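Local coordinates for protein putative isomerase (Sinorhizobium meliloti, PDB 2PPG) that is a putative isomerase of the enolase superfamily, of the mandelate racemase and muconate lactonizing enzyme kind, and is itself of unestablished function, at residues H275-V278 / P279-R283; K232-P236 / H237-F241; D85-L88 / A89-I93. All coordinates share one frame; numbering follows the deposited sequence.

Contact 1 of 3, residues H275-V278 / P279-R283; sequences HDMV and PRVAR
The guanidinium of Arg-280 meets the backbone carbonyl of Asp-276 obliquely, the oxygen lying 31° out of the guanidinium plane. NH1 donates to Asp-276 O at 2.8 Å, in the carbonyl plane and on a lone pair, although the bond is bent, with 133° at the hydrogen. NH2 of the same group binds Thr-248 O, which fixes the rotation of the guanidinium between two main-chain oxygens. All this happens on helix 274-282 of the beta-alpha-beta unit 264-267, 274-282, 288-289, part of the enolase-type C-terminal barrel. Pro-279 has no N-H to give His-275 O, and its CD sits 3.2 Å from that oxygen instead; the helix is kinked there. Asp-276 O takes the side chain of Arg-280, which reaches back by bending at its second torsion (chi2 82°), folding the chain toward the preceding turn. The carboxylate of Asp-276 turns elsewhere, its OD2 taking the backbone N-H groups of Arg-272 and Thr-273. Beyond the proline, regular helical bonds resume, from Val-281 N to Met-277 O (3.1 Å) and from Ala-282 N to Val-278 O (2.9 Å). On the flank facing helix 293-310, selenomethionine Met-277 runs out extended to Ile-304 and Ala-308, while Val-278 and Val-281 touch Tyr-307. There Val-281 CG1 lies against the Met-277 chain, 3.7 Å from its CG and 3.9 Å from its CE.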
ATOM      1  N   HIS A 275       6.435  22.672  -1.466  1.00 35.50           N
ATOM      2  CA  HIS A 275       5.978  21.627  -2.384  1.00 35.10           C
ATOM      3  C   HIS A 275       7.053  20.574  -2.656  1.00 34.65           C
ATOM      4  O   HIS A 275       6.758  19.384  -2.689  1.00 35.47           O
ATOM      5  CB  HIS A 275       5.429  22.237  -3.675  1.00 32.76           C
ATOM      6  CG  HIS A 275       4.262  23.142  -3.446  1.00 38.16           C
ATOM      7  ND1 HIS A 275       3.074  22.698  -2.903  1.00 41.68           N
ATOM      8  CD2 HIS A 275       4.107  24.471  -3.655  1.00 40.92           C
ATOM      9  CE1 HIS A 275       2.234  23.714  -2.795  1.00 42.16           C
ATOM     10  NE2 HIS A 275       2.836  24.800  -3.248  1.00 43.97           N
ATOM     11  N   ASP A 276       8.299  21.006  -2.814  1.00 34.13           N
ATOM     12  CA  ASP A 276       9.411  20.063  -2.944  1.00 35.63           C
ATOM     13  C   ASP A 276       9.493  19.109  -1.766  1.00 33.83           C
ATOM     14  O   ASP A 276       9.902  17.973  -1.932  1.00 33.96           O
ATOM     15  CB  ASP A 276      10.745  20.801  -3.107  1.00 36.02           C
ATOM     16  CG  ASP A 276      10.762  21.689  -4.322  1.00 36.54           C
ATOM     17  OD1 ASP A 276      10.129  21.314  -5.322  1.00 37.58           O
ATOM     18  OD2 ASP A 276      11.394  22.762  -4.286  1.00 40.74           O
HETATM   19  N   MSE A 277       9.081  19.572  -0.584  1.00 35.92           N
HETATM   20  CA  MSE A 277       9.173  18.770   0.647  1.00 39.10           C
HETATM   21  C   MSE A 277       8.208  17.583   0.754  1.00 36.73           C
HETATM   22  O   MSE A 277       8.591  16.500   1.196  1.00 33.50           O
HETATM   23  CB  MSE A 277       8.988  19.658   1.872  1.00 37.47           C
HETATM   24  CG  MSE A 277       9.420  18.971   3.132  1.00 38.58           C
HETATM   25 SE   MSE A 277       9.556  20.117   4.692  1.00 48.84          SE
HETATM   26  CE  MSE A 277      10.086  18.756   6.015  1.00 38.95           C
ATOM     27  N   VAL A 278       6.956  17.814   0.365  1.00 36.56           N
ATOM     28  CA  VAL A 278       5.877  16.833   0.488  1.00 38.25           C
ATOM     29  C   VAL A 278       6.230  15.397   0.051  1.00 39.31           C
ATOM     30  O   VAL A 278       6.074  14.457   0.833  1.00 39.30           O
ATOM     31  CB  VAL A 278       4.615  17.328  -0.257  1.00 38.36           C
ATOM     32  CG1 VAL A 278       3.481  16.317  -0.159  1.00 37.53           C
ATOM     33  CG2 VAL A 278       4.195  18.667   0.302  1.00 39.06           C
ATOM     34  N   PRO A 279       6.711  15.222  -1.194  1.00 37.91           N
ATOM     35  CA  PRO A 279       7.025  13.873  -1.646  1.00 36.57           C
ATOM     36  C   PRO A 279       8.064  13.186  -0.788  1.00 35.53           C
ATOM     37  O   PRO A 279       7.946  11.991  -0.523  1.00 42.69           O
ATOM     38  CB  PRO A 279       7.576  14.107  -3.048  1.00 38.93           C
ATOM     39  CG  PRO A 279       6.906  15.376  -3.485  1.00 38.52           C
ATOM     40  CD  PRO A 279       6.983  16.211  -2.251  1.00 36.90           C
ATOM     41  N   ARG A 280       9.060  13.929  -0.328  1.00 33.66           N
ATOM     42  CA  ARG A 280      10.108  13.334   0.498  1.00 35.75           C
ATOM     43  C   ARG A 280       9.628  12.898   1.889  1.00 38.38           C
ATOM     44  O   ARG A 280      10.082  11.868   2.391  1.00 38.74           O
ATOM     45  CB  ARG A 280      11.344  14.242   0.594  1.00 34.30           C
ATOM     46  CG  ARG A 280      12.232  14.269  -0.674  1.00 32.20           C
ATOM     47  CD  ARG A 280      11.697  15.230  -1.737  1.00 31.46           C
ATOM     48  NE  ARG A 280      12.588  15.376  -2.890  1.00 32.46           N
ATOM     49  CZ  ARG A 280      12.298  16.079  -3.983  1.00 29.90           C
ATOM     50  NH1 ARG A 280      11.141  16.710  -4.091  1.00 31.95           N
ATOM     51  NH2 ARG A 280      13.167  16.150  -4.979  1.00 31.82           N
ATOM     52  N   VAL A 281       8.725  13.660   2.519  1.00 39.18           N
ATOM     53  CA  VAL A 281       8.201  13.224   3.821  1.00 38.68           C
ATOM     54  C   VAL A 281       7.180  12.107   3.639  1.00 36.43           C
ATOM     55  O   VAL A 281       7.137  11.159   4.432  1.00 32.34           O
ATOM     56  CB  VAL A 281       7.633  14.374   4.722  1.00 41.66           C
ATOM     57  CG1 VAL A 281       8.240  15.713   4.354  1.00 39.57           C
ATOM     58  CG2 VAL A 281       6.118  14.421   4.689  1.00 40.11           C
ATOM     59  N   ALA A 282       6.397  12.203   2.565  1.00 33.55           N
ATOM     60  CA  ALA A 282       5.449  11.153   2.202  1.00 32.99           C
ATOM     61  C   ALA A 282       6.151   9.810   2.116  1.00 32.84           C
ATOM     62  O   ALA A 282       5.619   8.813   2.571  1.00 35.02           O
ATOM     63  CB  ALA A 282       4.746  11.481   0.878  1.00 31.40           C
ATOM     64  N   ARG A 283       7.357   9.782   1.553  1.00 34.80           N
ATOM     65  CA  ARG A 283       8.102   8.524   1.460  1.00 33.44           C
ATOM     66  C   ARG A 283       8.947   8.194   2.694  1.00 32.85           C
ATOM     67  O   ARG A 283       9.772   7.282   2.646  1.00 29.26           O
ATOM     68  CB  ARG A 283       8.965   8.493   0.199  1.00 33.43           C
ATOM     69  CG  ARG A 283       8.186   8.277  -1.093  1.00 40.53           C
ATOM     70  CD  ARG A 283       7.624   6.853  -1.218  1.00 45.01           C
ATOM     71  NE  ARG A 283       8.633   5.785  -1.147  1.00 49.17           N
ATOM     72  CZ  ARG A 283       9.435   5.432  -2.155  1.00 50.65           C
ATOM     73  NH1 ARG A 283       9.364   6.080  -3.316  1.00 47.57           N
ATOM     74  NH2 ARG A 283      10.315   4.438  -2.007  1.00 48.00           N
TER

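Contact 2 of 3, residues K232-P236 / H237-F241; sequences KAMEP and HGLWF
Two backbone bonds turn the chain from Met-234 and Glu-235 into His-237 and Gly-238, where helix 224-234 of the enolase-type barrel gives way to the loop leading to strand 241-243. His-237 N donates to Met-234 O at 3.1 Å, and Gly-238 N to Glu-235 O at 2.9 Å. Both bonds join residues three apart, as in a turn. Gly-238 then takes a positive phi of 97°, where a CB would be jammed against the carbonyl oxygen of His-237; this lets the chain leave the helical course.

Among apolar contacts, selenomethionine Met-234 and Leu-239 meet obliquely. Leu-239 CD2 lies 4.0 Å from Met-234 CE and 4.1 Å from its CB, reaching the near and far ends of one side chain. The bend of Met-234 at its last torsion (chi3 -74°) swings the methyl back to that branch. Met-234 itself is buried, packing on Phe-188, Cys-216 and Met-201, and so ties the end of the helix to neighbouring strands and to helix 197-208.

Polar groups are held from outside the two segments. Glu-235 OE2 hydrogen-bonds Thr-263 OG1, and Arg-205 binds the carbonyl oxygens of His-237 and Gly-238 through NE and NH2 respectively, bracing the turn from helix 197-208.

The imidazole of His-237 lies obliquely beside the carbonyls of Ala-233 and Met-234, its CG placed beside its own backbone N (chi1 -54°). Its CB comes within 3.4 Å of Met-234 O, while ring atom CD2 stands 4.0 Å from Ala-233 O.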
ATOM      1  N   LYS A 232      27.316   3.042   6.132  1.00 38.43           N
ATOM      2  CA  LYS A 232      27.593   1.913   7.012  1.00 40.65           C
ATOM      3  C   LYS A 232      29.076   1.768   7.316  1.00 42.37           C
ATOM      4  O   LYS A 232      29.443   1.175   8.327  1.00 43.15           O
ATOM      5  CB  LYS A 232      27.055   0.604   6.424  1.00 41.36           C
ATOM      6  CG  LYS A 232      25.548   0.410   6.601  1.00 44.32           C
ATOM      7  CD  LYS A 232      25.170  -1.062   6.533  1.00 45.66           C
ATOM      8  CE  LYS A 232      23.659  -1.278   6.637  1.00 46.99           C
ATOM      9  NZ  LYS A 232      23.060  -0.721   7.879  1.00 46.78           N
ATOM     10  N   ALA A 233      29.921   2.316   6.447  1.00 41.85           N
ATOM     11  CA  ALA A 233      31.359   2.254   6.653  1.00 44.20           C
ATOM     12  C   ALA A 233      31.790   3.294   7.687  1.00 48.13           C
ATOM     13  O   ALA A 233      32.792   3.117   8.382  1.00 50.78           O
ATOM     14  CB  ALA A 233      32.087   2.470   5.342  1.00 39.61           C
HETATM   15  N   MSE A 234      31.011   4.370   7.775  1.00 49.32           N
HETATM   16  CA  MSE A 234      31.298   5.503   8.641  1.00 48.48           C
HETATM   17  C   MSE A 234      30.663   5.358  10.018  1.00 45.09           C
HETATM   18  O   MSE A 234      31.105   5.995  10.969  1.00 48.42           O
HETATM   19  CB  MSE A 234      30.769   6.791   8.004  1.00 48.74           C
HETATM   20  CG  MSE A 234      31.605   7.339   6.875  1.00 52.12           C
HETATM   21 SE   MSE A 234      30.892   9.035   6.168  1.00 57.95          SE
HETATM   22  CE  MSE A 234      29.361   8.345   5.196  1.00 50.93           C
ATOM     23  N   GLU A 235      29.624   4.537  10.115  1.00 42.07           N
ATOM     24  CA  GLU A 235      28.833   4.410  11.344  1.00 41.48           C
ATOM     25  C   GLU A 235      29.566   3.883  12.585  1.00 41.65           C
ATOM     26  O   GLU A 235      29.294   4.349  13.687  1.00 45.20           O
ATOM     27  CB  GLU A 235      27.536   3.618  11.093  1.00 42.05           C
ATOM     28  CG  GLU A 235      26.382   4.489  10.593  1.00 41.20           C
ATOM     29  CD  GLU A 235      25.174   3.695  10.079  1.00 42.55           C
ATOM     30  OE1 GLU A 235      25.360   2.701   9.355  1.00 45.56           O
ATOM     31  OE2 GLU A 235      24.025   4.075  10.380  1.00 43.29           O
ATOM     32  N   PRO A 236      30.483   2.911  12.432  1.00 42.76           N
ATOM     33  CA  PRO A 236      31.247   2.523  13.624  1.00 41.35           C
ATOM     34  C   PRO A 236      31.970   3.699  14.299  1.00 40.48           C
ATOM     35  O   PRO A 236      32.221   3.658  15.506  1.00 41.93           O
ATOM     36  CB  PRO A 236      32.258   1.494  13.085  1.00 42.23           C
ATOM     37  CG  PRO A 236      32.220   1.615  11.592  1.00 43.32           C
ATOM     38  CD  PRO A 236      30.851   2.101  11.256  1.00 45.92           C
ATOM     39  N   HIS A 237      32.276   4.743  13.528  1.00 36.69           N
ATOM     40  CA  HIS A 237      32.913   5.951  14.058  1.00 34.25           C
ATOM     41  C   HIS A 237      31.968   7.001  14.676  1.00 34.10           C
ATOM     42  O   HIS A 237      32.425   7.949  15.304  1.00 31.04           O
ATOM     43  CB  HIS A 237      33.798   6.575  12.987  1.00 35.75           C
ATOM     44  CG  HIS A 237      34.788   5.614  12.426  1.00 42.61           C
ATOM     45  ND1 HIS A 237      35.777   5.041  13.197  1.00 45.03           N
ATOM     46  CD2 HIS A 237      34.915   5.082  11.189  1.00 45.39           C
ATOM     47  CE1 HIS A 237      36.483   4.208  12.452  1.00 45.28           C
ATOM     48  NE2 HIS A 237      35.981   4.215  11.229  1.00 46.15           N
ATOM     49  N   GLY A 238      30.662   6.828  14.510  1.00 34.76           N
ATOM     50  CA  GLY A 238      29.684   7.694  15.171  1.00 38.82           C
ATOM     51  C   GLY A 238      29.196   8.818  14.276  1.00 37.91           C
ATOM     52  O   GLY A 238      29.636   9.960  14.410  1.00 38.04           O
ATOM     53  N   LEU A 239      28.278   8.491  13.369  1.00 34.23           N
ATOM     54  CA  LEU A 239      27.825   9.440  12.345  1.00 33.03           C
ATOM     55  C   LEU A 239      26.566  10.198  12.775  1.00 30.08           C
ATOM     56  O   LEU A 239      25.528   9.597  13.044  1.00 33.38           O
ATOM     57  CB  LEU A 239      27.638   8.733  10.983  1.00 29.51           C
ATOM     58  CG  LEU A 239      27.358   9.541   9.704  1.00 29.85           C
ATOM     59  CD1 LEU A 239      28.416  10.597   9.362  1.00 25.08           C
ATOM     60  CD2 LEU A 239      27.151   8.601   8.531  1.00 30.97           C
ATOM     61  N   TRP A 240      26.694  11.519  12.854  1.00 28.82           N
ATOM     62  CA  TRP A 240      25.611  12.436  13.211  1.00 23.71           C
ATOM     63  C   TRP A 240      24.530  12.454  12.131  1.00 26.24           C
ATOM     64  O   TRP A 240      23.383  12.096  12.395  1.00 24.31           O
ATOM     65  CB  TRP A 240      26.198  13.834  13.412  1.00 26.55           C
ATOM     66  CG  TRP A 240      25.226  14.905  13.798  1.00 27.29           C
ATOM     67  CD1 TRP A 240      24.003  14.747  14.411  1.00 25.01           C
ATOM     68  CD2 TRP A 240      25.414  16.314  13.637  1.00 28.29           C
ATOM     69  NE1 TRP A 240      23.411  15.967  14.603  1.00 25.08           N
ATOM     70  CE2 TRP A 240      24.258  16.949  14.148  1.00 30.29           C
ATOM     71  CE3 TRP A 240      26.439  17.103  13.097  1.00 27.19           C
ATOM     72  CZ2 TRP A 240      24.105  18.341  14.136  1.00 27.84           C
ATOM     73  CZ3 TRP A 240      26.282  18.483  13.088  1.00 27.18           C
ATOM     74  CH2 TRP A 240      25.125  19.087  13.604  1.00 26.12           C
ATOM     75  N   PHE A 241      24.884  12.858  10.915  1.00 25.95           N
ATOM     76  CA  PHE A 241      23.930  12.745   9.813  1.00 27.44           C
ATOM     77  C   PHE A 241      24.536  12.630   8.415  1.00 27.58           C
ATOM     78  O   PHE A 241      25.644  13.094   8.162  1.00 27.40           O
ATOM     79  CB  PHE A 241      22.876  13.851   9.869  1.00 26.86           C
ATOM     80  CG  PHE A 241      23.410  15.249   9.635  1.00 29.42           C
ATOM     81  CD1 PHE A 241      23.700  15.703   8.348  1.00 30.04           C
ATOM     82  CD2 PHE A 241      23.546  16.141  10.698  1.00 27.26           C
ATOM     83  CE1 PHE A 241      24.162  17.010   8.133  1.00 29.73           C
ATOM     84  CE2 PHE A 241      23.995  17.452  10.491  1.00 24.26           C
ATOM     85  CZ  PHE A 241      24.301  17.887   9.216  1.00 24.70           C
TER

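Contact 3 of 3, residues D85-L88 / A89-I93; sequences DDLL and ADFTI
Leu-88 O gathers the closing turn of the helix, taking Phe-91 N at 3.0 Å and Thr-92 OG1 at 2.8 Å from opposite faces of its carbonyl plane, the two donors 55° and 50° out of it. The path here is uneven, with a wider pi-type turn at 85-88 and a kink where neither Asp-90 N nor Phe-91 N makes the usual bond to the residue four back. A water fills in for one missing bond: it donates to Asp-85 O and accepts from Asp-90 N at 3.0 Å. It also gives a weak bond to Asp-90 OD2, so one molecule links both backbone and side chain of Asp-90 to the earlier turn.

With OG1 beside its own backbone N (chi1 -44°), the Thr-92 hydroxyl is brought back to Leu-88 O. Helix 77-92 belongs to the N-terminal domain typical of the mandelate racemase and muconate lactonizing enzyme family, where helices pack together beside an antiparallel sheet. Leu-88 points into that bundle, against Leu-125 and Ile-128 of helix 119-140 and Leu-107 of helix 100-109. Asp-85 ties the helix to the sheet side through Ser-12 and to His-391 near the chain's end.

On another flank, Phe-91 and Leu-87 meet. Leu-87 O sits at the edge of the phenyl ring, near its plane, 3.3 Å from Phe-91 CD2. Leu-87 also packs on Val-75 of a neighbouring subunit, and Phe-91 on Asn-34 of that subunit. Within the helix, Leu-87 CD1 comes to the same CD2-CE2 edge from the other side of the ring plane, 4.0 Å from Phe-91 CE2.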
ATOM      1  N   ASP A  85      14.151  42.924 -12.287  1.00 33.71           N
ATOM      2  CA  ASP A  85      13.999  44.270 -12.846  1.00 34.91           C
ATOM      3  C   ASP A  85      12.967  44.378 -13.969  1.00 35.05           C
ATOM      4  O   ASP A  85      12.295  45.400 -14.100  1.00 31.86           O
ATOM      5  CB  ASP A  85      15.353  44.804 -13.296  1.00 37.49           C
ATOM      6  CG  ASP A  85      16.301  45.021 -12.125  1.00 43.03           C
ATOM      7  OD1 ASP A  85      15.811  45.294 -11.005  1.00 44.76           O
ATOM      8  OD2 ASP A  85      17.527  44.912 -12.319  1.00 44.81           O
ATOM      9  N   ASP A  86      12.845  43.316 -14.768  1.00 34.79           N
ATOM     10  CA  ASP A  86      11.982  43.329 -15.940  1.00 33.89           C
ATOM     11  C   ASP A  86      10.542  42.945 -15.599  1.00 34.69           C
ATOM     12  O   ASP A  86       9.582  43.500 -16.160  1.00 33.12           O
ATOM     13  CB  ASP A  86      12.535  42.405 -17.033  1.00 32.09           C
ATOM     14  CG  ASP A  86      11.712  42.455 -18.309  1.00 31.81           C
ATOM     15  OD1 ASP A  86      11.435  43.566 -18.808  1.00 35.21           O
ATOM     16  OD2 ASP A  86      11.325  41.384 -18.814  1.00 34.03           O
ATOM     17  N   LEU A  87      10.387  42.002 -14.675  1.00 30.22           N
ATOM     18  CA  LEU A  87       9.062  41.508 -14.336  1.00 27.00           C
ATOM     19  C   LEU A  87       8.597  41.880 -12.938  1.00 30.64           C
ATOM     20  O   LEU A  87       7.565  42.537 -12.786  1.00 32.81           O
ATOM     21  CB  LEU A  87       8.992  39.994 -14.524  1.00 25.07           C
ATOM     22  CG  LEU A  87       7.688  39.344 -14.075  1.00 24.55           C
ATOM     23  CD1 LEU A  87       6.509  39.772 -14.975  1.00 28.20           C
ATOM     24  CD2 LEU A  87       7.826  37.834 -14.023  1.00 23.27           C
ATOM     25  N   LEU A  88       9.351  41.473 -11.922  1.00 30.24           N
ATOM     26  CA  LEU A  88       8.832  41.477 -10.552  1.00 31.21           C
ATOM     27  C   LEU A  88       8.638  42.848  -9.927  1.00 32.40           C
ATOM     28  O   LEU A  88       7.645  43.088  -9.238  1.00 35.32           O
ATOM     29  CB  LEU A  88       9.710  40.621  -9.648  1.00 29.71           C
ATOM     30  CG  LEU A  88       9.781  39.145 -10.015  1.00 25.45           C
ATOM     31  CD1 LEU A  88      10.674  38.453  -9.017  1.00 31.48           C
ATOM     32  CD2 LEU A  88       8.396  38.528 -10.021  1.00 27.91           C
ATOM     33  N   ALA A  89       9.584  43.743 -10.173  1.00 32.68           N
ATOM     34  CA  ALA A  89       9.578  45.064  -9.561  1.00 32.09           C
ATOM     35  C   ALA A  89       8.233  45.783  -9.728  1.00 34.71           C
ATOM     36  O   ALA A  89       7.651  46.253  -8.748  1.00 36.61           O
ATOM     37  CB  ALA A  89      10.721  45.908 -10.117  1.00 26.60           C
ATOM     38  N   ASP A  90       7.735  45.849 -10.957  1.00 32.60           N
ATOM     39  CA  ASP A  90       6.513  46.589 -11.223  1.00 34.48           C
ATOM     40  C   ASP A  90       5.255  45.938 -10.660  1.00 35.13           C
ATOM     41  O   ASP A  90       4.198  46.570 -10.602  1.00 35.61           O
ATOM     42  CB  ASP A  90       6.376  46.895 -12.716  1.00 40.58           C
ATOM     43  CG  ASP A  90       7.374  47.947 -13.179  1.00 44.72           C
ATOM     44  OD1 ASP A  90       7.525  48.960 -12.467  1.00 48.07           O
ATOM     45  OD2 ASP A  90       8.017  47.760 -14.235  1.00 47.21           O
ATOM     46  N   PHE A  91       5.368  44.689 -10.220  1.00 34.74           N
ATOM     47  CA  PHE A  91       4.255  44.040  -9.531  1.00 30.75           C
ATOM     48  C   PHE A  91       4.408  44.088  -8.031  1.00 29.71           C
ATOM     49  O   PHE A  91       3.523  43.657  -7.302  1.00 30.20           O
ATOM     50  CB  PHE A  91       4.042  42.614 -10.041  1.00 31.65           C
ATOM     51  CG  PHE A  91       3.455  42.578 -11.409  1.00 33.43           C
ATOM     52  CD1 PHE A  91       2.108  42.865 -11.603  1.00 33.11           C
ATOM     53  CD2 PHE A  91       4.257  42.320 -12.516  1.00 33.95           C
ATOM     54  CE1 PHE A  91       1.562  42.869 -12.877  1.00 36.12           C
ATOM     55  CE2 PHE A  91       3.719  42.310 -13.796  1.00 35.50           C
ATOM     56  CZ  PHE A  91       2.371  42.591 -13.978  1.00 35.44           C
ATOM     57  N   THR A  92       5.526  44.646  -7.577  1.00 31.33           N
ATOM     58  CA  THR A  92       5.789  44.807  -6.154  1.00 30.16           C
ATOM     59  C   THR A  92       5.646  46.271  -5.707  1.00 30.66           C
ATOM     60  O   THR A  92       5.128  46.549  -4.622  1.00 26.72           O
ATOM     61  CB  THR A  92       7.168  44.224  -5.785  1.00 32.15           C
ATOM     62  OG1 THR A  92       7.337  42.956  -6.442  1.00 28.90           O
ATOM     63  CG2 THR A  92       7.296  44.038  -4.261  1.00 28.61           C
ATOM     64  N   ILE A  93       6.077  47.206  -6.552  1.00 33.18           N
ATOM     65  CA  ILE A  93       5.803  48.626  -6.320  1.00 32.54           C
ATOM     66  C   ILE A  93       4.309  48.819  -6.046  1.00 31.58           C
ATOM     67  O   ILE A  93       3.474  48.200  -6.701  1.00 34.35           O
ATOM     68  CB  ILE A  93       6.233  49.483  -7.527  1.00 34.03           C
ATOM     69  CG1 ILE A  93       7.757  49.440  -7.707  1.00 37.18           C
ATOM     70  CG2 ILE A  93       5.768  50.930  -7.368  1.00 33.20           C
ATOM     71  CD1 ILE A  93       8.231  49.971  -9.073  1.00 34.45           C
TER
HETATM   72  O   HOH W   1       9.671  45.296 -13.116  1.00 33.45           O

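In the fold
Contact 3 comes first along the chain, in the N-terminal domain, while contacts 2 and 1 follow in series within the enolase-type barrel. Contacts 2 and 3 lie on opposite sides of the chain's centre, their centres 48 Å apart. Contact 1 lies closer to each of them than they do to one another: its centre is 26 Å from that of contact 2 and 31 Å from that of contact 3. None touches another, the closest atoms of contacts 1 and 2 being about 14 Å apart. Strand 241-243, entered from contact 2, pairs with strand 264-267, which precedes the helix of contact 1. All three contacts also reach neighbouring subunits of the eight-chain assembly.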